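Local structure of EH1AB1 (Metagenome, 6I8F) at residues L93-I98 with S124-I129; A181-Q186 with D245-P250; P196-L201 with A320-A325. The protein probably hydrolyses carboxylic esters, as an alpha/beta-hydrolase-fold ester hydrolase recovered from a lake metagenome. One frame throughout, in Å; residues are numbered along the deposited sequence.

Contact 1: L93-I98 with S124-I129; sequences LLPTLI and SRCQVI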
loop_
_atom_site.group_PDB
_atom_site.type_symbol
_atom_site.label_atom_id
_atom_site.label_comp_id
_atom_site.label_asym_id
_atom_site.label_seq_id
_atom_site.Cartn_x
_atom_site.Cartn_y
_atom_site.Cartn_z
ATOM N N LEU A 93 -6.886 25.142 3.304
ATOM C CA LEU A 93 -5.829 24.396 3.975
ATOM C C LEU A 93 -5.858 22.953 3.468
ATOM O O LEU A 93 -6.845 22.255 3.644
ATOM C CB LEU A 93 -6.042 24.457 5.489
ATOM C CG LEU A 93 -6.088 25.861 6.093
ATOM C CD1 LEU A 93 -6.372 25.790 7.590
ATOM C CD2 LEU A 93 -4.800 26.620 5.816
ATOM N N LEU A 94 -4.777 22.524 2.815
ATOM C CA LEU A 94 -4.727 21.192 2.239
ATOM C C LEU A 94 -3.851 20.298 3.099
ATOM O O LEU A 94 -2.838 20.744 3.641
ATOM C CB LEU A 94 -4.161 21.257 0.820
ATOM C CG LEU A 94 -5.075 21.879 -0.225
ATOM C CD1 LEU A 94 -4.332 22.050 -1.536
ATOM C CD2 LEU A 94 -6.328 21.035 -0.421
ATOM N N PRO A 95 -4.167 18.988 3.166
ATOM C CA PRO A 95 -3.193 18.010 3.625
ATOM C C PRO A 95 -1.964 18.232 2.726
ATOM O O PRO A 95 -2.109 18.534 1.540
ATOM C CB PRO A 95 -3.844 16.630 3.442
ATOM C CG PRO A 95 -5.279 16.906 2.997
ATOM C CD PRO A 95 -5.398 18.375 2.650
ATOM N N THR A 96 -0.772 18.130 3.310
ATOM C CA THR A 96 0.441 18.636 2.681
ATOM C C THR A 96 1.577 17.631 2.889
ATOM O O THR A 96 1.795 17.166 4.002
ATOM C CB THR A 96 0.820 20.015 3.243
ATOM O OG1 THR A 96 -0.205 20.948 2.891
ATOM C CG2 THR A 96 2.153 20.510 2.727
ATOM N N LEU A 97 2.294 17.330 1.807
ATOM C CA LEU A 97 3.489 16.498 1.860
ATOM C C LEU A 97 4.721 17.389 1.711
ATOM O O LEU A 97 4.910 18.006 0.658
ATOM C CB LEU A 97 3.433 15.464 0.734
ATOM C CG LEU A 97 4.718 14.665 0.491
ATOM C CD1 LEU A 97 5.123 13.885 1.726
ATOM C CD2 LEU A 97 4.549 13.725 -0.690
ATOM N N ILE A 98 5.550 17.428 2.759
ATOM C CA ILE A 98 6.875 18.005 2.685
ATOM C C ILE A 98 7.822 16.955 2.099
ATOM O O ILE A 98 8.048 15.909 2.705
ATOM C CB ILE A 98 7.346 18.516 4.058
ATOM C CG1 ILE A 98 6.392 19.592 4.581
ATOM C CG2 ILE A 98 8.788 19.008 3.985
ATOM C CD1 ILE A 98 6.364 19.725 6.075
ATOM N N SER A 124 -2.592 12.662 -5.361
ATOM C CA SER A 124 -2.912 12.576 -3.953
ATOM C C SER A 124 -4.030 13.548 -3.560
ATOM O O SER A 124 -4.682 13.328 -2.549
ATOM C CB SER A 124 -1.697 12.822 -3.115
ATOM O OG SER A 124 -1.319 14.186 -3.193
ATOM N N ARG A 125 -4.206 14.628 -4.335
ATOM C CA ARG A 125 -5.065 15.769 -3.975
ATOM C C ARG A 125 -4.502 16.459 -2.728
ATOM O O ARG A 125 -5.237 17.146 -2.000
ATOM C CB ARG A 125 -6.517 15.342 -3.731
ATOM C CG ARG A 125 -7.151 14.547 -4.867
ATOM C CD ARG A 125 -8.633 14.327 -4.593
ATOM N NE ARG A 125 -9.280 13.440 -5.551
ATOM C CZ ARG A 125 -10.506 12.925 -5.433
ATOM N NH1 ARG A 125 -11.114 12.847 -4.257
ATOM N NH2 ARG A 125 -11.118 12.483 -6.515
ATOM N N CYS A 126 -3.198 16.275 -2.491
ATOM C CA CYS A 126 -2.481 16.920 -1.405
ATOM C C CYS A 126 -1.539 17.978 -1.985
ATOM O O CYS A 126 -0.976 17.775 -3.046
ATOM C CB CYS A 126 -1.656 15.919 -0.606
ATOM S SG CYS A 126 -2.647 14.699 0.292
ATOM N N GLN A 127 -1.395 19.106 -1.280
ATOM C CA GLN A 127 -0.305 20.040 -1.546
ATOM C C GLN A 127 1.025 19.288 -1.386
ATOM O O GLN A 127 1.145 18.485 -0.476
ATOM C CB GLN A 127 -0.365 21.218 -0.572
ATOM C CG GLN A 127 0.801 22.181 -0.748
ATOM C CD GLN A 127 0.639 23.482 -0.001
ATOM O OE1 GLN A 127 0.917 24.546 -0.547
ATOM N NE2 GLN A 127 0.238 23.408 1.259
ATOM N N VAL A 128 1.993 19.540 -2.276
ATOM C CA VAL A 128 3.391 19.106 -2.076
ATOM C C VAL A 128 4.278 20.354 -1.932
ATOM O O VAL A 128 4.120 21.363 -2.647
ATOM C CB VAL A 128 3.886 18.180 -3.204
ATOM C CG1 VAL A 128 5.335 17.748 -3.003
ATOM C CG2 VAL A 128 2.991 16.955 -3.346
ATOM N N ILE A 129 5.199 20.292 -0.966
ATOM C CA ILE A 129 6.200 21.332 -0.769
ATOM C C ILE A 129 7.571 20.672 -0.815
ATOM O O ILE A 129 7.941 19.993 0.135
ATOM C CB ILE A 129 5.992 22.099 0.546
ATOM C CG1 ILE A 129 4.585 22.691 0.630
ATOM C CG2 ILE A 129 7.060 23.175 0.693
ATOM C CD1 ILE A 129 4.268 23.347 1.961
#
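Thr-96 turns OG1 beside its own backbone N (chi1 -65°), and Gln-127 runs CG anti to the backbone N with an extended chain beyond it, which lays the two side chains alongside each other. The amide NE2 of Gln-127 donates to Thr-96 OG1 at 3.0 Å, nearly straight at 165° and with the hydroxyl in the amide plane. Thr-96 OG1 gives its proton to the backbone O of Leu-94 (2.7 Å), reaching it from above the carbonyl plane. Gln-127 has further partners, NE2 on Phe-162 O and OE1 on Arg-83, which help fix its amide. The other branch of the threonine, CG2, packs on Ile-129 CD1 at 3.6 Å. With a valine in place of Thr-96, the Gln-127 amide would probably lose an acceptor and the Leu-94 carbonyl a donor inside a buried layer. Leu-97 N donates to Gln-127 O (2.8 Å) and Ile-129 N to Leu-97 O (2.8 Å), whereas Gln-127 N to Pro-95 O is weak. Successive bridges Thr-96 to Gln-127, Leu-97 to Val-128 and Ile-98 to Ile-129 define parallel pairing, closing the beta-alpha-beta crossover of strand 94-100, helix 114-124 and strand 127-132 in the alpha/beta hydrolase sheet.

Contact 2: A181-Q186 with D245-P250; sequences AAVVCQ and DLRLSP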
loop_
_atom_site.group_PDB
_atom_site.type_symbol
_atom_site.label_atom_id
_atom_site.label_comp_id
_atom_site.label_asym_id
_atom_site.label_seq_id
_atom_site.Cartn_x
_atom_site.Cartn_y
_atom_site.Cartn_z
ATOM N N ALA A 181 13.375 11.930 5.539
ATOM C CA ALA A 181 12.005 11.863 6.021
ATOM C C ALA A 181 11.940 10.973 7.265
ATOM O O ALA A 181 11.337 11.347 8.252
ATOM C CB ALA A 181 11.075 11.373 4.932
ATOM N N ALA A 182 12.573 9.799 7.215
ATOM C CA ALA A 182 12.528 8.884 8.358
ATOM C C ALA A 182 13.132 9.562 9.594
ATOM O O ALA A 182 12.602 9.460 10.715
ATOM C CB ALA A 182 13.250 7.601 8.035
ATOM N N VAL A 183 14.261 10.238 9.380
ATOM C CA VAL A 183 15.028 10.851 10.460
ATOM C C VAL A 183 14.244 12.024 11.048
ATOM O O VAL A 183 14.240 12.182 12.259
ATOM C CB VAL A 183 16.433 11.257 9.986
ATOM C CG1 VAL A 183 17.127 12.198 10.966
ATOM C CG2 VAL A 183 17.288 10.030 9.732
ATOM N N VAL A 184 13.577 12.827 10.200
ATOM C CA VAL A 184 12.753 13.940 10.692
ATOM C C VAL A 184 11.725 13.418 11.703
ATOM O O VAL A 184 11.522 14.027 12.751
ATOM C CB VAL A 184 12.061 14.727 9.557
ATOM C CG1 VAL A 184 11.003 15.683 10.093
ATOM C CG2 VAL A 184 13.070 15.484 8.706
ATOM N N CYS A 185 11.065 12.302 11.377
ATOM C CA CYS A 185 10.036 11.727 12.266
ATOM C C CYS A 185 10.641 11.329 13.617
ATOM O O CYS A 185 10.058 11.638 14.668
ATOM C CB CYS A 185 9.367 10.515 11.641
ATOM S SG CYS A 185 8.417 10.926 10.153
ATOM N N GLN A 186 11.797 10.659 13.573
ATOM C CA GLN A 186 12.490 10.196 14.792
ATOM C C GLN A 186 12.978 11.396 15.615
ATOM O O GLN A 186 12.857 11.375 16.843
ATOM C CB GLN A 186 13.657 9.266 14.463
ATOM C CG GLN A 186 13.219 7.876 14.056
ATOM C CD GLN A 186 14.390 6.933 14.032
ATOM O OE1 GLN A 186 15.396 7.164 14.702
ATOM N NE2 GLN A 186 14.267 5.871 13.248
ATOM N N ASP A 245 25.109 6.471 14.472
ATOM C CA ASP A 245 24.344 7.699 14.595
ATOM C C ASP A 245 22.991 7.493 13.894
ATOM O O ASP A 245 22.946 7.112 12.722
ATOM C CB ASP A 245 25.094 8.890 13.991
ATOM C CG ASP A 245 24.494 10.240 14.337
ATOM O OD1 ASP A 245 23.345 10.501 13.930
ATOM O OD2 ASP A 245 25.189 11.037 14.992
ATOM N N LEU A 246 21.899 7.747 14.617
ATOM C CA LEU A 246 20.544 7.487 14.089
ATOM C C LEU A 246 20.194 8.451 12.939
ATOM O O LEU A 246 19.243 8.201 12.217
ATOM C CB LEU A 246 19.517 7.598 15.220
ATOM C CG LEU A 246 19.654 6.573 16.343
ATOM C CD1 LEU A 246 18.602 6.813 17.405
ATOM C CD2 LEU A 246 19.570 5.153 15.813
ATOM N N ARG A 247 20.932 9.555 12.781
ATOM C CA ARG A 247 20.735 10.434 11.619
ATOM C C ARG A 247 21.326 9.797 10.359
ATOM O O ARG A 247 20.956 10.187 9.261
ATOM C CB ARG A 247 21.336 11.820 11.841
ATOM C CG ARG A 247 20.619 12.638 12.908
ATOM C CD ARG A 247 21.460 13.807 13.379
ATOM N NE ARG A 247 22.726 13.363 13.960
ATOM C CZ ARG A 247 23.688 14.177 14.397
ATOM N NH1 ARG A 247 23.517 15.484 14.339
ATOM N NH2 ARG A 247 24.822 13.678 14.867
ATOM N N LEU A 248 22.243 8.836 10.516
ATOM C CA LEU A 248 22.779 8.071 9.380
ATOM C C LEU A 248 22.115 6.694 9.265
ATOM O O LEU A 248 22.181 6.065 8.215
ATOM C CB LEU A 248 24.287 7.869 9.571
ATOM C CG LEU A 248 25.182 9.098 9.451
ATOM C CD1 LEU A 248 26.605 8.739 9.858
ATOM C CD2 LEU A 248 25.172 9.653 8.038
ATOM N N SER A 249 21.606 6.181 10.388
ATOM C CA SER A 249 21.202 4.787 10.518
ATOM C C SER A 249 19.903 4.698 11.311
ATOM O O SER A 249 19.871 4.108 12.393
ATOM C CB SER A 249 22.313 3.982 11.153
ATOM O OG SER A 249 23.430 3.909 10.280
ATOM N N PRO A 250 18.792 5.289 10.810
ATOM C CA PRO A 250 17.541 5.310 11.567
ATOM C C PRO A 250 16.960 3.913 11.849
ATOM O O PRO A 250 16.188 3.759 12.807
ATOM C CB PRO A 250 16.598 6.164 10.699
ATOM C CG PRO A 250 17.188 6.096 9.296
ATOM C CD PRO A 250 18.685 5.990 9.516
HETATM O O HOH W 1 16.818 8.996 13.380
#
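Gln-186 and Pro-250 make the direct polar link: Gln-186 NE2 donates to Pro-250 O at 2.9 Å, the bond close to straight (168°). The acceptor lies in the glutamine's amide plane, but the donor stands above the carbonyl plane of the proline. On the other side of the same amide, OE1 accepts from a water at 2.7 Å that also donates to Leu-246 O, giving the loop a second, water-mediated hold. Beside this polar pair, Val-183 fills the apolar centre; its CG2 lies 4.0 Å from Pro-250 CG and also touches the carbonyl oxygens of Leu-246 and Arg-247, while CG1 meets Arg-247 CG. The contact thus lays the irregular segment 245-250 against helix 176-190, the helix that follows the putative nucleophile elbow of the alpha/beta hydrolase fold. Further out, Asp-245 shapes the loop: its OD1 accepts from Arg-247 N at 2.8 Å, an Asx turn, using the anti lone pair. The Arg-247 guanidinium grips the same carboxylate side-on, NE to OD1 and NH2 to OD2 (2.7 Å), both from the syn side. Ser-249 OG bonds to Leu-243 O and Ser-208 N beyond, and Gln-186 NE2 has a second partner in Tyr-279 OH.

Contact 3: P196-L201 with A320-A325; sequences PAFQML and AAVMGA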
loop_
_atom_site.group_PDB
_atom_site.type_symbol
_atom_site.label_atom_id
_atom_site.label_comp_id
_atom_site.label_asym_id
_atom_site.label_seq_id
_atom_site.Cartn_x
_atom_site.Cartn_y
_atom_site.Cartn_z
ATOM N N PRO A 196 5.413 14.650 12.022
ATOM C CA PRO A 196 4.551 14.475 10.861
ATOM C C PRO A 196 3.412 13.493 11.137
ATOM O O PRO A 196 3.571 12.602 11.944
ATOM C CB PRO A 196 5.499 13.889 9.806
ATOM C CG PRO A 196 6.859 14.380 10.230
ATOM C CD PRO A 196 6.809 14.284 11.739
ATOM N N ALA A 197 2.291 13.671 10.435
ATOM C CA ALA A 197 1.140 12.779 10.525
ATOM C C ALA A 197 1.347 11.506 9.681
ATOM O O ALA A 197 0.573 10.541 9.791
ATOM C CB ALA A 197 -0.080 13.534 10.053
ATOM N N PHE A 198 2.354 11.510 8.796
ATOM C CA PHE A 198 2.550 10.431 7.821
ATOM C C PHE A 198 3.969 10.549 7.273
ATOM O O PHE A 198 4.499 11.659 7.232
ATOM C CB PHE A 198 1.496 10.538 6.715
ATOM C CG PHE A 198 1.479 9.446 5.669
ATOM C CD1 PHE A 198 2.165 9.589 4.476
ATOM C CD2 PHE A 198 0.736 8.290 5.858
ATOM C CE1 PHE A 198 2.128 8.603 3.499
ATOM C CE2 PHE A 198 0.683 7.308 4.877
ATOM C CZ PHE A 198 1.386 7.464 3.701
ATOM N N GLN A 199 4.565 9.419 6.871
ATOM C CA GLN A 199 5.901 9.407 6.279
ATOM C C GLN A 199 5.884 8.541 5.012
ATOM O O GLN A 199 5.467 7.390 5.034
ATOM C CB GLN A 199 6.974 8.974 7.288
ATOM C CG GLN A 199 6.782 7.577 7.882
ATOM C CD GLN A 199 7.805 7.236 8.944
ATOM O OE1 GLN A 199 9.010 7.406 8.751
ATOM N NE2 GLN A 199 7.340 6.743 10.085
ATOM N N MET A 200 6.331 9.130 3.898
ATOM C CA MET A 200 6.383 8.449 2.620
ATOM C C MET A 200 7.854 8.180 2.295
ATOM O O MET A 200 8.581 9.079 1.884
ATOM C CB MET A 200 5.723 9.289 1.517
ATOM C CG MET A 200 5.833 8.664 0.126
ATOM S SD MET A 200 5.414 9.821 -1.211
ATOM C CE MET A 200 3.698 10.164 -0.844
ATOM N N LEU A 201 8.293 6.940 2.525
ATOM C CA LEU A 201 9.690 6.564 2.367
ATOM C C LEU A 201 9.864 5.758 1.073
ATOM O O LEU A 201 9.494 4.591 0.989
ATOM C CB LEU A 201 10.142 5.771 3.597
ATOM C CG LEU A 201 9.741 6.334 4.962
ATOM C CD1 LEU A 201 10.287 5.436 6.065
ATOM C CD2 LEU A 201 10.224 7.763 5.157
ATOM N N ALA A 320 1.056 8.345 -3.902
ATOM C CA ALA A 320 0.074 9.428 -3.847
ATOM C C ALA A 320 -1.279 8.892 -3.355
ATOM O O ALA A 320 -1.927 9.508 -2.519
ATOM C CB ALA A 320 -0.049 10.070 -5.213
ATOM N N ALA A 321 -1.694 7.745 -3.902
ATOM C CA ALA A 321 -2.989 7.161 -3.620
ATOM C C ALA A 321 -3.088 6.796 -2.138
ATOM O O ALA A 321 -4.085 7.069 -1.510
ATOM C CB ALA A 321 -3.192 5.939 -4.480
ATOM N N VAL A 322 -2.039 6.163 -1.603
ATOM C CA VAL A 322 -2.040 5.713 -0.231
ATOM C C VAL A 322 -2.049 6.930 0.712
ATOM O O VAL A 322 -2.752 6.933 1.727
ATOM C CB VAL A 322 -0.853 4.769 0.032
ATOM C CG1 VAL A 322 -0.677 4.462 1.510
ATOM C CG2 VAL A 322 -0.960 3.485 -0.776
ATOM N N MET A 323 -1.234 7.946 0.404
ATOM C CA MET A 323 -1.183 9.139 1.232
ATOM C C MET A 323 -2.558 9.834 1.232
ATOM O O MET A 323 -3.072 10.195 2.286
ATOM C CB MET A 323 -0.119 10.131 0.755
ATOM C CG MET A 323 -0.045 11.369 1.656
ATOM S SD MET A 323 1.323 12.440 1.216
ATOM C CE MET A 323 0.826 12.917 -0.437
ATOM N N GLY A 324 -3.133 10.030 0.042
ATOM C CA GLY A 324 -4.453 10.680 -0.120
ATOM C C GLY A 324 -5.556 9.954 0.625
ATOM O O GLY A 324 -6.411 10.584 1.287
ATOM N N ALA A 325 -5.546 8.623 0.511
ATOM C CA ALA A 325 -6.472 7.752 1.234
ATOM C C ALA A 325 -6.285 7.939 2.742
ATOM O O ALA A 325 -7.264 8.029 3.501
ATOM C CB ALA A 325 -6.260 6.314 0.832
#
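Phe-198 and Met-323 form the dense part of this contact. The phenyl group leaves the strand with CG anti to the backbone N (chi1 -176°), which carries the ring across to the helix, and its CE1 comes to 3.9 Å from Met-323 CB. Met-323 CG touches both CD1 and CE1 of that ring, so the methionine's aliphatic stem does most of the touching. Its sulfur is a looser neighbour, a Met-aromatic contact placed obliquely to the ring, with SD 5.3 Å from the centroid and 52° off the normal. Met-200 reaches the same methionine: the two side chains cross at about a right angle, and Met-200 CE lies 3.9 Å from Met-323 SD and 4.0 Å from Met-323 CE. Both thioethers are bent at chi3, which brings their ends together.

Packing thins toward the margins. Val-322 CG1 meets the ring edge near its plane, 4.3 Å from Phe-198 CZ, and Met-200 CE is 4.4 Å from Ala-320 N. No hydrogen bond crosses between the segments, whose axes approach no closer than 10.0 Å and run antiparallel at 176°. The looser margin is not simply a solvent side, because Ala-321, Val-322 and Ala-325 pack on the second subunit, Val-322 against Glu-318 of that subunit.

Here the C-terminal helix 310-327 covers one face of the central sheet of the alpha/beta hydrolase fold. Phe-263 of strand 262-267 touches Phe-198, Met-200 and Val-322, Ala-170 of strand 169-174 lies against Phe-198 and Met-323, and helix 114-124 flanks the helix through Leu-120, Lys-123 and Ser-124.

In the fold
Contacts 1 and 3 meet on the face of the sheet covered by helix 310-327: their centres are 10 Å apart, and Leu-97 CB packs 3.7 Å from Met-323 SD while Leu-97 CD2 lies 3.7 Å from Met-200 CE. Ser-124 CB meets Ala-320 O at 3.4 Å. Contact 2 lies across the sheet, its centre 18 Å from that of contact 3, yet Ala-181 CB touches Leu-201 CD2 at 3.7 Å. Contacts 1 and 2 do not touch (centres 22 Å apart, nearest atoms about 6 Å). Leu-97 and Met-200 lie near, without touching, the probable nucleophile elbow at Ser-175, whose helix supplies residues 181-186; Ser-175, His-300 and Asp-270 probably form the Ser-His-Asp triad expected of this fold.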